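Local coordinates for glycoside hydrolase YxiA (Bacillus licheniformis, PDB 3LV4), which probably hydrolyses alpha-1,5-linked arabinan as a calcium-binding family 43 glycoside hydrolase, at residues Tyr26-His31 and Asp111-Pro116; Ser34-Asp39 and Thr44-Ser49; His308-Phe311 and Glu317-Val320. All blocks are in the same frame, centred on the assembly; numbering follows the deposited sequence.

Interaction 1: residues Tyr26-His31 and Asp111-Pro116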
ATOM      1  N   TYR A  26       0.051  10.748  11.405  1.00  9.71           N
ATOM      2  CA  TYR A  26      -1.279  10.994  10.872  1.00 10.04           C
ATOM      3  C   TYR A  26      -1.540  10.091   9.685  1.00 10.55           C
ATOM      4  O   TYR A  26      -0.621   9.784   8.926  1.00 12.29           O
ATOM      5  CB  TYR A  26      -1.397  12.456  10.424  1.00 10.49           C
ATOM      6  CG  TYR A  26      -1.417  13.425  11.573  1.00 11.77           C
ATOM      7  CD1 TYR A  26      -0.235  13.907  12.123  1.00 14.43           C
ATOM      8  CD2 TYR A  26      -2.624  13.860  12.113  1.00 12.53           C
ATOM      9  CE1 TYR A  26      -0.255  14.797  13.187  1.00 15.96           C
ATOM     10  CE2 TYR A  26      -2.656  14.743  13.172  1.00 14.79           C
ATOM     11  CZ  TYR A  26      -1.474  15.212  13.707  1.00 17.79           C
ATOM     12  OH  TYR A  26      -1.515  16.095  14.765  1.00 20.63           O
ATOM     13  N   VAL A  27      -2.787   9.654   9.530  1.00  9.25           N
ATOM     14  CA  VAL A  27      -3.218   9.069   8.268  1.00  8.18           C
ATOM     15  C   VAL A  27      -4.356   9.886   7.679  1.00  9.25           C
ATOM     16  O   VAL A  27      -5.297  10.274   8.387  1.00 10.35           O
ATOM     17  CB  VAL A  27      -3.627   7.573   8.381  1.00  6.64           C
ATOM     18  CG1 VAL A  27      -2.383   6.689   8.536  1.00  8.86           C
ATOM     19  CG2 VAL A  27      -4.634   7.356   9.518  1.00  6.05           C
ATOM     20  N   PHE A  28      -4.251  10.166   6.384  1.00  9.14           N
ATOM     21  CA  PHE A  28      -5.315  10.863   5.660  1.00  8.49           C
ATOM     22  C   PHE A  28      -5.856   9.920   4.610  1.00  7.37           C
ATOM     23  O   PHE A  28      -5.089   9.323   3.848  1.00  8.92           O
ATOM     24  CB  PHE A  28      -4.789  12.144   5.001  1.00  7.77           C
ATOM     25  CG  PHE A  28      -4.404  13.214   5.990  1.00  7.63           C
ATOM     26  CD1 PHE A  28      -3.128  13.246   6.535  1.00  8.93           C
ATOM     27  CD2 PHE A  28      -5.328  14.178   6.383  1.00  8.72           C
ATOM     28  CE1 PHE A  28      -2.774  14.226   7.453  1.00 10.86           C
ATOM     29  CE2 PHE A  28      -4.983  15.174   7.297  1.00  8.70           C
ATOM     30  CZ  PHE A  28      -3.707  15.193   7.839  1.00 10.91           C
ATOM     31  N   GLY A  29      -7.179   9.768   4.581  1.00  7.91           N
ATOM     32  CA  GLY A  29      -7.802   8.794   3.706  1.00 10.03           C
ATOM     33  C   GLY A  29      -8.942   9.384   2.915  1.00 10.04           C
ATOM     34  O   GLY A  29      -9.168  10.600   2.941  1.00 10.10           O
ATOM     35  N   SER A  30      -9.657   8.522   2.199  1.00 10.51           N
ATOM     36  CA  SER A  30     -10.817   8.962   1.433  1.00  8.04           C
ATOM     37  C   SER A  30     -11.916   9.532   2.338  1.00  8.14           C
ATOM     38  O   SER A  30     -11.919   9.303   3.557  1.00 11.20           O
ATOM     39  CB  SER A  30     -11.351   7.811   0.580  1.00  7.98           C
ATOM     40  OG  SER A  30     -10.344   7.387  -0.334  1.00  9.64           O
ATOM     41  N   HIS A  31     -12.831  10.284   1.730  1.00  9.40           N
ATOM     42  CA  HIS A  31     -13.965  10.887   2.441  1.00  8.03           C
ATOM     43  C   HIS A  31     -13.495  11.874   3.499  1.00  9.11           C
ATOM     44  O   HIS A  31     -14.170  12.092   4.514  1.00 11.37           O
ATOM     45  CB  HIS A  31     -14.853   9.790   3.038  1.00 11.07           C
ATOM     46  CG  HIS A  31     -15.189   8.719   2.049  1.00 13.60           C
ATOM     47  ND1 HIS A  31     -14.800   7.407   2.203  1.00 18.10           N
ATOM     48  CD2 HIS A  31     -15.820   8.788   0.856  1.00 11.48           C
ATOM     49  CE1 HIS A  31     -15.211   6.703   1.160  1.00 15.12           C
ATOM     50  NE2 HIS A  31     -15.832   7.519   0.329  1.00 16.35           N
ATOM     51  N   ASP A 111      -1.513  25.522   7.231  1.00 13.56           N
ATOM     52  CA  ASP A 111      -0.387  25.884   8.092  1.00 14.95           C
ATOM     53  C   ASP A 111      -0.158  24.791   9.123  1.00 16.42           C
ATOM     54  O   ASP A 111       0.976  24.495   9.497  1.00 20.54           O
ATOM     55  CB  ASP A 111      -0.653  27.206   8.825  1.00 16.97           C
ATOM     56  CG  ASP A 111      -0.727  28.391   7.887  1.00 20.66           C
ATOM     57  OD1 ASP A 111      -0.063  28.367   6.829  1.00 19.44           O
ATOM     58  OD2 ASP A 111      -1.454  29.353   8.216  1.00 24.91           O
ATOM     59  N   ASP A 112      -1.256  24.206   9.581  1.00 15.19           N
ATOM     60  CA  ASP A 112      -1.239  23.159  10.592  1.00 17.89           C
ATOM     61  C   ASP A 112      -1.754  21.862   9.997  1.00 13.58           C
ATOM     62  O   ASP A 112      -2.680  21.876   9.188  1.00 15.77           O
ATOM     63  CB  ASP A 112      -2.124  23.557  11.767  1.00 24.94           C
ATOM     64  CG  ASP A 112      -1.356  24.262  12.850  1.00 36.16           C
ATOM     65  OD1 ASP A 112      -0.990  23.590  13.846  1.00 42.94           O
ATOM     66  OD2 ASP A 112      -1.108  25.478  12.699  1.00 37.10           O
ATOM     67  N   ILE A 113      -1.171  20.739  10.410  1.00 11.58           N
ATOM     68  CA  ILE A 113      -1.487  19.475   9.765  1.00 12.30           C
ATOM     69  C   ILE A 113      -2.957  19.064   9.907  1.00 12.38           C
ATOM     70  O   ILE A 113      -3.490  18.373   9.040  1.00 11.90           O
ATOM     71  CB  ILE A 113      -0.552  18.335  10.228  1.00 14.73           C
ATOM     72  CG1 ILE A 113      -0.676  17.138   9.272  1.00 15.34           C
ATOM     73  CG2 ILE A 113      -0.832  17.969  11.683  1.00 15.29           C
ATOM     74  CD1 ILE A 113       0.441  16.173   9.373  1.00 17.10           C
ATOM     75  N   GLU A 114      -3.620  19.501  10.978  1.00 10.54           N
ATOM     76  CA  GLU A 114      -5.027  19.161  11.163  1.00 10.32           C
ATOM     77  C   GLU A 114      -5.978  20.195  10.562  1.00 11.44           C
ATOM     78  O   GLU A 114      -7.185  20.155  10.811  1.00 12.95           O
ATOM     79  CB  GLU A 114      -5.354  18.905  12.639  1.00 11.96           C
ATOM     80  CG  GLU A 114      -4.596  17.715  13.208  1.00 14.53           C
ATOM     81  CD  GLU A 114      -5.008  17.369  14.621  1.00 17.88           C
ATOM     82  OE1 GLU A 114      -6.177  17.610  14.985  1.00 21.96           O
ATOM     83  OE2 GLU A 114      -4.165  16.836  15.364  1.00 17.03           O
ATOM     84  N   GLY A 115      -5.439  21.104   9.760  1.00 12.39           N
ATOM     85  CA  GLY A 115      -6.270  22.046   9.030  1.00 13.51           C
ATOM     86  C   GLY A 115      -6.365  23.422   9.654  1.00 12.78           C
ATOM     87  O   GLY A 115      -5.761  23.683  10.693  1.00 13.62           O
ATOM     88  N   PRO A 116      -7.134  24.318   9.024  1.00 12.91           N
ATOM     89  CA  PRO A 116      -7.882  24.025   7.796  1.00 10.98           C
ATOM     90  C   PRO A 116      -7.010  24.085   6.545  1.00 11.01           C
ATOM     91  O   PRO A 116      -6.024  24.829   6.498  1.00 13.99           O
ATOM     92  CB  PRO A 116      -8.922  25.150   7.752  1.00 10.60           C
ATOM     93  CG  PRO A 116      -8.228  26.308   8.428  1.00 14.18           C
ATOM     94  CD  PRO A 116      -7.380  25.688   9.517  1.00 13.71           C
TER
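Ile113 reaches the rings of Tyr26 and Phe28 where two blades of the family 43 beta-propeller meet: the rings stand on strand 24-29, and Ile113 sits in the type I turn Asp112-Gly115, in the loop linking strands 103-110 and 118-126. CG2 of Ile113 lies over one face of the Tyr26 ring, a CH-pi contact 3.8 Å from the centroid and displaced toward the hydroxyl end, while CD1 of Ile113 rests beside Tyr26 CD1 at 3.6 Å. A chi1 of -165° puts CG1 anti to the isoleucine's own N, so that CG2 and CD1 both bear on the Tyr26 ring while the CG1 methylene faces Phe28, 3.9 Å from its CZ. Glu114 crosses Tyr26 nearly at a right angle, its extended chain passing CE2 of that ring at 3.5 Å from Glu114 CG. Its carboxylate plane is turned 61° from the ring, and OE2 receives the phenol proton through its anti lone pair, with Tyr26 OH at 2.8 Å. Lys36 makes a salt bridge to that same oxygen, so OE2 is gripped twice. At the edge of the Phe28 ring, CZ comes 3.4 Å from the backbone O of Ile113.

Interaction 2: residues Ser34-Asp39 and Thr44-Ser49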
ATOM      1  N   SER A  34      -9.477  11.041   8.687  1.00  9.59           N
ATOM      2  CA  SER A  34      -8.121  11.111   9.223  1.00  9.43           C
ATOM      3  C   SER A  34      -8.052  10.627  10.664  1.00 11.00           C
ATOM      4  O   SER A  34      -9.062  10.586  11.376  1.00 10.35           O
ATOM      5  CB  SER A  34      -7.568  12.538   9.131  1.00  9.08           C
ATOM      6  OG  SER A  34      -8.320  13.434   9.936  1.00 11.70           O
ATOM      7  N   ALA A  35      -6.850  10.256  11.085  1.00 11.43           N
ATOM      8  CA  ALA A  35      -6.624   9.737  12.431  1.00 11.10           C
ATOM      9  C   ALA A  35      -5.184   9.995  12.804  1.00 10.58           C
ATOM     10  O   ALA A  35      -4.357  10.269  11.934  1.00 11.10           O
ATOM     11  CB  ALA A  35      -6.923   8.247  12.489  1.00 10.60           C
ATOM     12  N   LYS A  36      -4.878   9.912  14.095  1.00  9.46           N
ATOM     13  CA  LYS A  36      -3.513  10.147  14.539  1.00 10.83           C
ATOM     14  C   LYS A  36      -3.139   9.222  15.687  1.00 12.30           C
ATOM     15  O   LYS A  36      -4.012   8.697  16.388  1.00 13.43           O
ATOM     16  CB  LYS A  36      -3.325  11.610  14.957  1.00 11.41           C
ATOM     17  CG  LYS A  36      -4.213  12.044  16.116  1.00 13.57           C
ATOM     18  CD  LYS A  36      -3.837  13.435  16.610  1.00 16.76           C
ATOM     19  CE  LYS A  36      -4.908  14.006  17.520  1.00 19.22           C
ATOM     20  NZ  LYS A  36      -4.580  15.415  17.948  1.00 21.11           N
ATOM     21  N   SER A  37      -1.839   9.022  15.871  1.00 11.83           N
ATOM     22  CA  SER A  37      -1.338   8.209  16.980  1.00 12.86           C
ATOM     23  C   SER A  37       0.114   8.562  17.202  1.00 13.96           C
ATOM     24  O   SER A  37       0.775   9.082  16.302  1.00 14.00           O
ATOM     25  CB  SER A  37      -1.447   6.717  16.663  1.00 16.58           C
ATOM     26  OG  SER A  37      -0.549   6.348  15.631  1.00 18.88           O
ATOM     27  N   THR A  38       0.626   8.271  18.392  1.00 13.32           N
ATOM     28  CA  THR A  38       2.054   8.431  18.622  1.00 13.28           C
ATOM     29  C   THR A  38       2.790   7.095  18.571  1.00 17.17           C
ATOM     30  O   THR A  38       4.022   7.068  18.539  1.00 18.92           O
ATOM     31  CB  THR A  38       2.350   9.093  19.973  1.00 17.10           C
ATOM     32  OG1 THR A  38       1.701   8.356  21.013  1.00 18.79           O
ATOM     33  CG2 THR A  38       1.874  10.544  19.984  1.00 18.31           C
ATOM     34  N   ASP A  39       2.047   5.989  18.567  1.00 16.03           N
ATOM     35  CA  ASP A  39       2.679   4.672  18.665  1.00 16.63           C
ATOM     36  C   ASP A  39       2.341   3.707  17.529  1.00 16.17           C
ATOM     37  O   ASP A  39       2.813   2.576  17.529  1.00 17.69           O
ATOM     38  CB  ASP A  39       2.364   4.020  20.018  1.00 16.39           C
ATOM     39  CG  ASP A  39       0.875   3.785  20.226  1.00 18.06           C
ATOM     40  OD1 ASP A  39       0.081   4.050  19.298  1.00 16.23           O
ATOM     41  OD2 ASP A  39       0.497   3.334  21.326  1.00 18.04           O
ATOM     42  N   THR A  44      -6.475   7.758  17.225  1.00  9.35           N
ATOM     43  CA  THR A  44      -7.607   8.596  17.558  1.00 12.85           C
ATOM     44  C   THR A  44      -8.235   9.110  16.270  1.00 12.08           C
ATOM     45  O   THR A  44      -7.548   9.661  15.411  1.00 13.39           O
ATOM     46  CB  THR A  44      -7.161   9.779  18.424  1.00 15.29           C
ATOM     47  OG1 THR A  44      -6.655   9.280  19.668  1.00 17.61           O
ATOM     48  CG2 THR A  44      -8.323  10.726  18.689  1.00 16.56           C
ATOM     49  N   GLN A  45      -9.536   8.912  16.122  1.00 12.54           N
ATOM     50  CA  GLN A  45     -10.226   9.386  14.931  1.00 13.94           C
ATOM     51  C   GLN A  45     -10.354  10.907  14.975  1.00 13.42           C
ATOM     52  O   GLN A  45     -10.810  11.468  15.970  1.00 16.00           O
ATOM     53  CB  GLN A  45     -11.612   8.748  14.834  1.00 13.58           C
ATOM     54  CG  GLN A  45     -12.291   8.949  13.487  1.00 13.21           C
ATOM     55  CD  GLN A  45     -11.943   7.848  12.509  1.00 13.44           C
ATOM     56  OE1 GLN A  45     -11.958   6.665  12.862  1.00 13.88           O
ATOM     57  NE2 GLN A  45     -11.629   8.229  11.271  1.00 11.43           N
ATOM     58  N   ILE A  46      -9.955  11.573  13.897  1.00 11.72           N
ATOM     59  CA  ILE A  46     -10.078  13.027  13.818  1.00 12.08           C
ATOM     60  C   ILE A  46     -11.279  13.445  12.975  1.00 12.64           C
ATOM     61  O   ILE A  46     -12.041  14.342  13.361  1.00 12.99           O
ATOM     62  CB  ILE A  46      -8.807  13.679  13.244  1.00 13.34           C
ATOM     63  CG1 ILE A  46      -7.607  13.422  14.153  1.00 14.31           C
ATOM     64  CG2 ILE A  46      -9.010  15.185  13.053  1.00 16.67           C
ATOM     65  CD1 ILE A  46      -6.277  13.647  13.441  1.00 14.72           C
ATOM     66  N   SER A  47     -11.443  12.789  11.829  1.00 13.52           N
ATOM     67  CA  SER A  47     -12.545  13.070  10.908  1.00 13.70           C
ATOM     68  C   SER A  47     -12.902  11.783  10.166  1.00 14.02           C
ATOM     69  O   SER A  47     -12.066  10.875  10.081  1.00 11.89           O
ATOM     70  CB  SER A  47     -12.142  14.167   9.918  1.00 11.68           C
ATOM     71  OG  SER A  47     -11.047  13.759   9.110  1.00 11.76           O
ATOM     72  N   SER A  48     -14.119  11.713   9.612  1.00 12.95           N
ATOM     73  CA  SER A  48     -14.630  10.465   9.037  1.00 13.27           C
ATOM     74  C   SER A  48     -15.326  10.595   7.686  1.00 14.61           C
ATOM     75  O   SER A  48     -15.388   9.628   6.920  1.00 13.95           O
ATOM     76  CB  SER A  48     -15.590   9.791  10.014  1.00 15.92           C
ATOM     77  OG  SER A  48     -14.911   9.463  11.205  1.00 20.44           O
ATOM     78  N   SER A  49     -15.871  11.771   7.396  1.00 11.92           N
ATOM     79  CA  SER A  49     -16.608  11.948   6.149  1.00 13.73           C
ATOM     80  C   SER A  49     -16.617  13.394   5.681  1.00 11.81           C
ATOM     81  O   SER A  49     -16.242  14.307   6.418  1.00 13.51           O
ATOM     82  CB  SER A  49     -18.048  11.431   6.279  1.00 16.83           C
ATOM     83  OG  SER A  49     -18.832  12.278   7.108  1.00 18.58           O
TER
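Strands 34-37 and 44-47 run antiparallel, their directions 146° apart, and are joined by a short connection into a beta hairpin whose regular pairing is broken by a classic beta bulge: Ile46 and Ser47 both face Ser34. Lys36 and Thr44 form a hydrogen-bonded pair, with Thr44 N 2.8 Å from Lys36 O, and Ala35 and Gln45 follow as a non-hydrogen-bonded pair. At the bulge Ser34 O takes two donors from the same face of its carbonyl plane, Ile46 N at 2.9 Å and the longer Ser47 N at 3.3 Å. Ser34 N in turn bonds to Ser47 O.

The two serines carry their side chains on the same face of the sheet as Lys36 and Thr44. Both hydroxyls are folded back between their own N and carbonyl carbon, which brings Ser34 OG to Ser47 OG at 2.9 Å, the proton coming from Ser34. Ser47 OG is also bonded to the backbone O of Leu32. Ile46 lies across the Lys36 chain at about a right angle: its CD1 touches Lys36 CG at 3.7 Å, below an ammonium whose partner is Glu114. On the other face, with Ala35, Gln45 bends at chi2 (89°) and turns its amide forward along its own strand, to Ser47 O. Gln45 NE2 meets Ser47 O at 2.9 Å, nearly in the amide plane, and also bonds to the backbone O of Thr12.

Ser34 N and Gln45 NE2 approach Ser47 O from opposite faces of its plane. The bulge thus gives Ser34 O two backbone donors, and Gln45 NE2 adds a second donor to Ser47 O, so the irregular end of this outer propeller strand is fixed by polar bonds.

Interaction 3: residues His308-Phe311 and Glu317-Val320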
ATOM      1  N   HIS A 308      -5.605  -0.205   4.852  1.00  7.99           N
ATOM      2  CA  HIS A 308      -6.896  -0.557   5.439  1.00  8.39           C
ATOM      3  C   HIS A 308      -7.183  -2.003   5.095  1.00 10.07           C
ATOM      4  O   HIS A 308      -6.564  -2.576   4.194  1.00 10.06           O
ATOM      5  CB  HIS A 308      -8.035   0.350   4.960  1.00  7.36           C
ATOM      6  CG  HIS A 308      -8.365   0.197   3.513  1.00  8.37           C
ATOM      7  ND1 HIS A 308      -8.970  -0.936   2.994  1.00 13.54           N
ATOM      8  CD2 HIS A 308      -8.169   1.027   2.466  1.00  5.65           C
ATOM      9  CE1 HIS A 308      -9.133  -0.787   1.692  1.00  8.71           C
ATOM     10  NE2 HIS A 308      -8.657   0.398   1.347  1.00 11.97           N
ATOM     11  N   THR A 309      -8.112  -2.604   5.821  1.00  7.02           N
ATOM     12  CA  THR A 309      -8.490  -3.964   5.503  1.00  7.53           C
ATOM     13  C   THR A 309      -9.911  -4.240   5.939  1.00  7.89           C
ATOM     14  O   THR A 309     -10.411  -3.624   6.874  1.00  8.86           O
ATOM     15  CB  THR A 309      -7.502  -4.997   6.101  1.00  7.68           C
ATOM     16  OG1 THR A 309      -7.814  -6.303   5.595  1.00  8.49           O
ATOM     17  CG2 THR A 309      -7.563  -5.009   7.632  1.00  8.81           C
ATOM     18  N   ARG A 310     -10.563  -5.147   5.216  1.00  8.69           N
ATOM     19  CA  ARG A 310     -11.823  -5.720   5.646  1.00  8.14           C
ATOM     20  C   ARG A 310     -11.505  -7.035   6.369  1.00  8.09           C
ATOM     21  O   ARG A 310     -10.333  -7.372   6.529  1.00  9.66           O
ATOM     22  CB  ARG A 310     -12.751  -5.898   4.445  1.00  8.61           C
ATOM     23  CG  ARG A 310     -13.319  -4.563   3.947  1.00  7.26           C
ATOM     24  CD  ARG A 310     -13.467  -4.508   2.415  1.00 10.42           C
ATOM     25  NE  ARG A 310     -14.294  -3.366   2.009  1.00 12.43           N
ATOM     26  CZ  ARG A 310     -13.849  -2.118   1.874  1.00 13.15           C
ATOM     27  NH1 ARG A 310     -12.568  -1.833   2.083  1.00 12.24           N
ATOM     28  NH2 ARG A 310     -14.690  -1.151   1.527  1.00 12.99           N
ATOM     29  N   PHE A 311     -12.528  -7.760   6.817  1.00  7.10           N
ATOM     30  CA  PHE A 311     -12.317  -8.893   7.724  1.00  8.67           C
ATOM     31  C   PHE A 311     -13.293 -10.014   7.423  1.00 10.06           C
ATOM     32  O   PHE A 311     -14.452  -9.757   7.113  1.00 12.22           O
ATOM     33  CB  PHE A 311     -12.545  -8.474   9.182  1.00  8.73           C
ATOM     34  CG  PHE A 311     -11.782  -7.253   9.596  1.00 10.89           C
ATOM     35  CD1 PHE A 311     -12.387  -6.000   9.567  1.00 12.51           C
ATOM     36  CD2 PHE A 311     -10.468  -7.355  10.032  1.00 12.36           C
ATOM     37  CE1 PHE A 311     -11.690  -4.864   9.957  1.00 13.43           C
ATOM     38  CE2 PHE A 311      -9.762  -6.230  10.426  1.00 14.44           C
ATOM     39  CZ  PHE A 311     -10.374  -4.976  10.386  1.00 15.17           C
ATOM     40  N   GLU A 317     -17.043  -3.599   6.541  1.00 13.01           N
ATOM     41  CA  GLU A 317     -16.350  -2.895   7.627  1.00 13.78           C
ATOM     42  C   GLU A 317     -14.843  -2.914   7.394  1.00 11.81           C
ATOM     43  O   GLU A 317     -14.276  -3.946   7.022  1.00 12.50           O
ATOM     44  CB  GLU A 317     -16.649  -3.537   8.983  1.00 14.91           C
ATOM     45  CG  GLU A 317     -18.101  -3.447   9.413  1.00 20.57           C
ATOM     46  CD  GLU A 317     -18.384  -4.200  10.703  1.00 26.73           C
ATOM     47  OE1 GLU A 317     -17.420  -4.572  11.420  1.00 24.76           O
ATOM     48  OE2 GLU A 317     -19.581  -4.423  10.996  1.00 30.86           O
ATOM     49  N   HIS A 318     -14.191  -1.780   7.624  1.00  9.96           N
ATOM     50  CA  HIS A 318     -12.746  -1.701   7.454  1.00  7.28           C
ATOM     51  C   HIS A 318     -12.115  -0.865   8.564  1.00  9.46           C
ATOM     52  O   HIS A 318     -12.768   0.007   9.161  1.00 10.44           O
ATOM     53  CB  HIS A 318     -12.389  -1.147   6.073  1.00  8.50           C
ATOM     54  CG  HIS A 318     -12.943   0.217   5.808  1.00  9.90           C
ATOM     55  ND1 HIS A 318     -12.246   1.370   6.098  1.00 12.67           N
ATOM     56  CD2 HIS A 318     -14.134   0.612   5.295  1.00 11.20           C
ATOM     57  CE1 HIS A 318     -12.981   2.420   5.768  1.00 12.83           C
ATOM     58  NE2 HIS A 318     -14.131   1.987   5.281  1.00 12.08           N
ATOM     59  N   GLU A 319     -10.851  -1.159   8.849  1.00  8.54           N
ATOM     60  CA  GLU A 319     -10.064  -0.423   9.829  1.00  8.82           C
ATOM     61  C   GLU A 319      -8.641  -0.295   9.308  1.00 10.58           C
ATOM     62  O   GLU A 319      -8.239  -1.007   8.382  1.00 10.56           O
ATOM     63  CB  GLU A 319     -10.039  -1.156  11.174  1.00  7.84           C
ATOM     64  CG  GLU A 319     -11.405  -1.303  11.830  1.00 10.76           C
ATOM     65  CD  GLU A 319     -11.356  -2.138  13.095  1.00 12.84           C
ATOM     66  OE1 GLU A 319     -10.274  -2.636  13.443  1.00 12.37           O
ATOM     67  OE2 GLU A 319     -12.401  -2.300  13.749  1.00 16.29           O
ATOM     68  N   VAL A 320      -7.883   0.605   9.918  1.00  8.91           N
ATOM     69  CA  VAL A 320      -6.480   0.790   9.601  1.00  8.09           C
ATOM     70  C   VAL A 320      -5.664  -0.290  10.295  1.00  9.55           C
ATOM     71  O   VAL A 320      -5.928  -0.629  11.454  1.00 10.87           O
ATOM     72  CB  VAL A 320      -5.980   2.166  10.096  1.00  6.87           C
ATOM     73  CG1 VAL A 320      -4.472   2.283   9.908  1.00  8.73           C
ATOM     74  CG2 VAL A 320      -6.711   3.295   9.364  1.00  9.36           C
TER
HETATM   75  O   HOH W   1     -15.069  -6.470   6.783  1.00  9.12           O
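Phe311 lies across Glu319 next to the connecting loop of the beta hairpin formed by strands 303-310 and 319-327, inside a four-stranded antiparallel blade of the propeller. Thr309 and Glu319 are a hydrogen-bonded pair, Thr309 N to Glu319 O at 3.0 Å; His308 and Val320 form the neighbouring non-hydrogen-bonded pair. Toward the loop a water bridges Phe311 N and Glu317 O.

The Glu319 side chain can be traced past the ring. Glu319 CB lies at the ring edge, in its plane, 3.9 Å from Phe311 CZ. With CG turned beside its own N (chi1 -63°), the chain runs on extended, and Glu319 CG comes 4.0 Å from Phe311 CE1. CD stays near CZ, and at the tip Glu319 OE1 is 3.9 Å from Phe311 CZ, the carboxylate plane 71° from the ring. OE1 pairs with Arg321 and OE2 with Arg314, so both oxygens hold salt bridges. Replacing Phe311 by an alanine would probably open a gap beside CB and CG of Glu319, those carbons losing the ring they pack against.

On the other face of the hairpin Arg310 and His318 point the same way, their planar groups only 15° apart, with Glu316 pairing with Arg310 NE. His308, nearby, stacks on His14 and makes a weak hydrogen bond through NE2 to Asp15, the predicted proton acceptor, consistent with this end of the strand lining the predicted active site. CB of His318 sits over one face of the guanidinium, 4.1 Å from Arg310 NH1.

Overall arrangement
From the N terminus, strand 24-29 enters interaction 1 first, but its partner, the turn at 111-116, arrives only after 79 further residues. Within that long excursion the chain closes interaction 2, a local hairpin of strands 33-37 and 44-47, so the second contact is nested in the first. The two touch: strands 24-29 and 33-37 are sheet neighbours, and Lys36 meets Glu114. Together they involve three strands of the first blade, 24-29, 33-37 and 44-47, and tie it to the turn of the next. Interaction 3 follows in series, a hairpin closed by residues 308-320 in another blade, about 15 Å from interaction 2 and 20 Å from interaction 1, centre to centre.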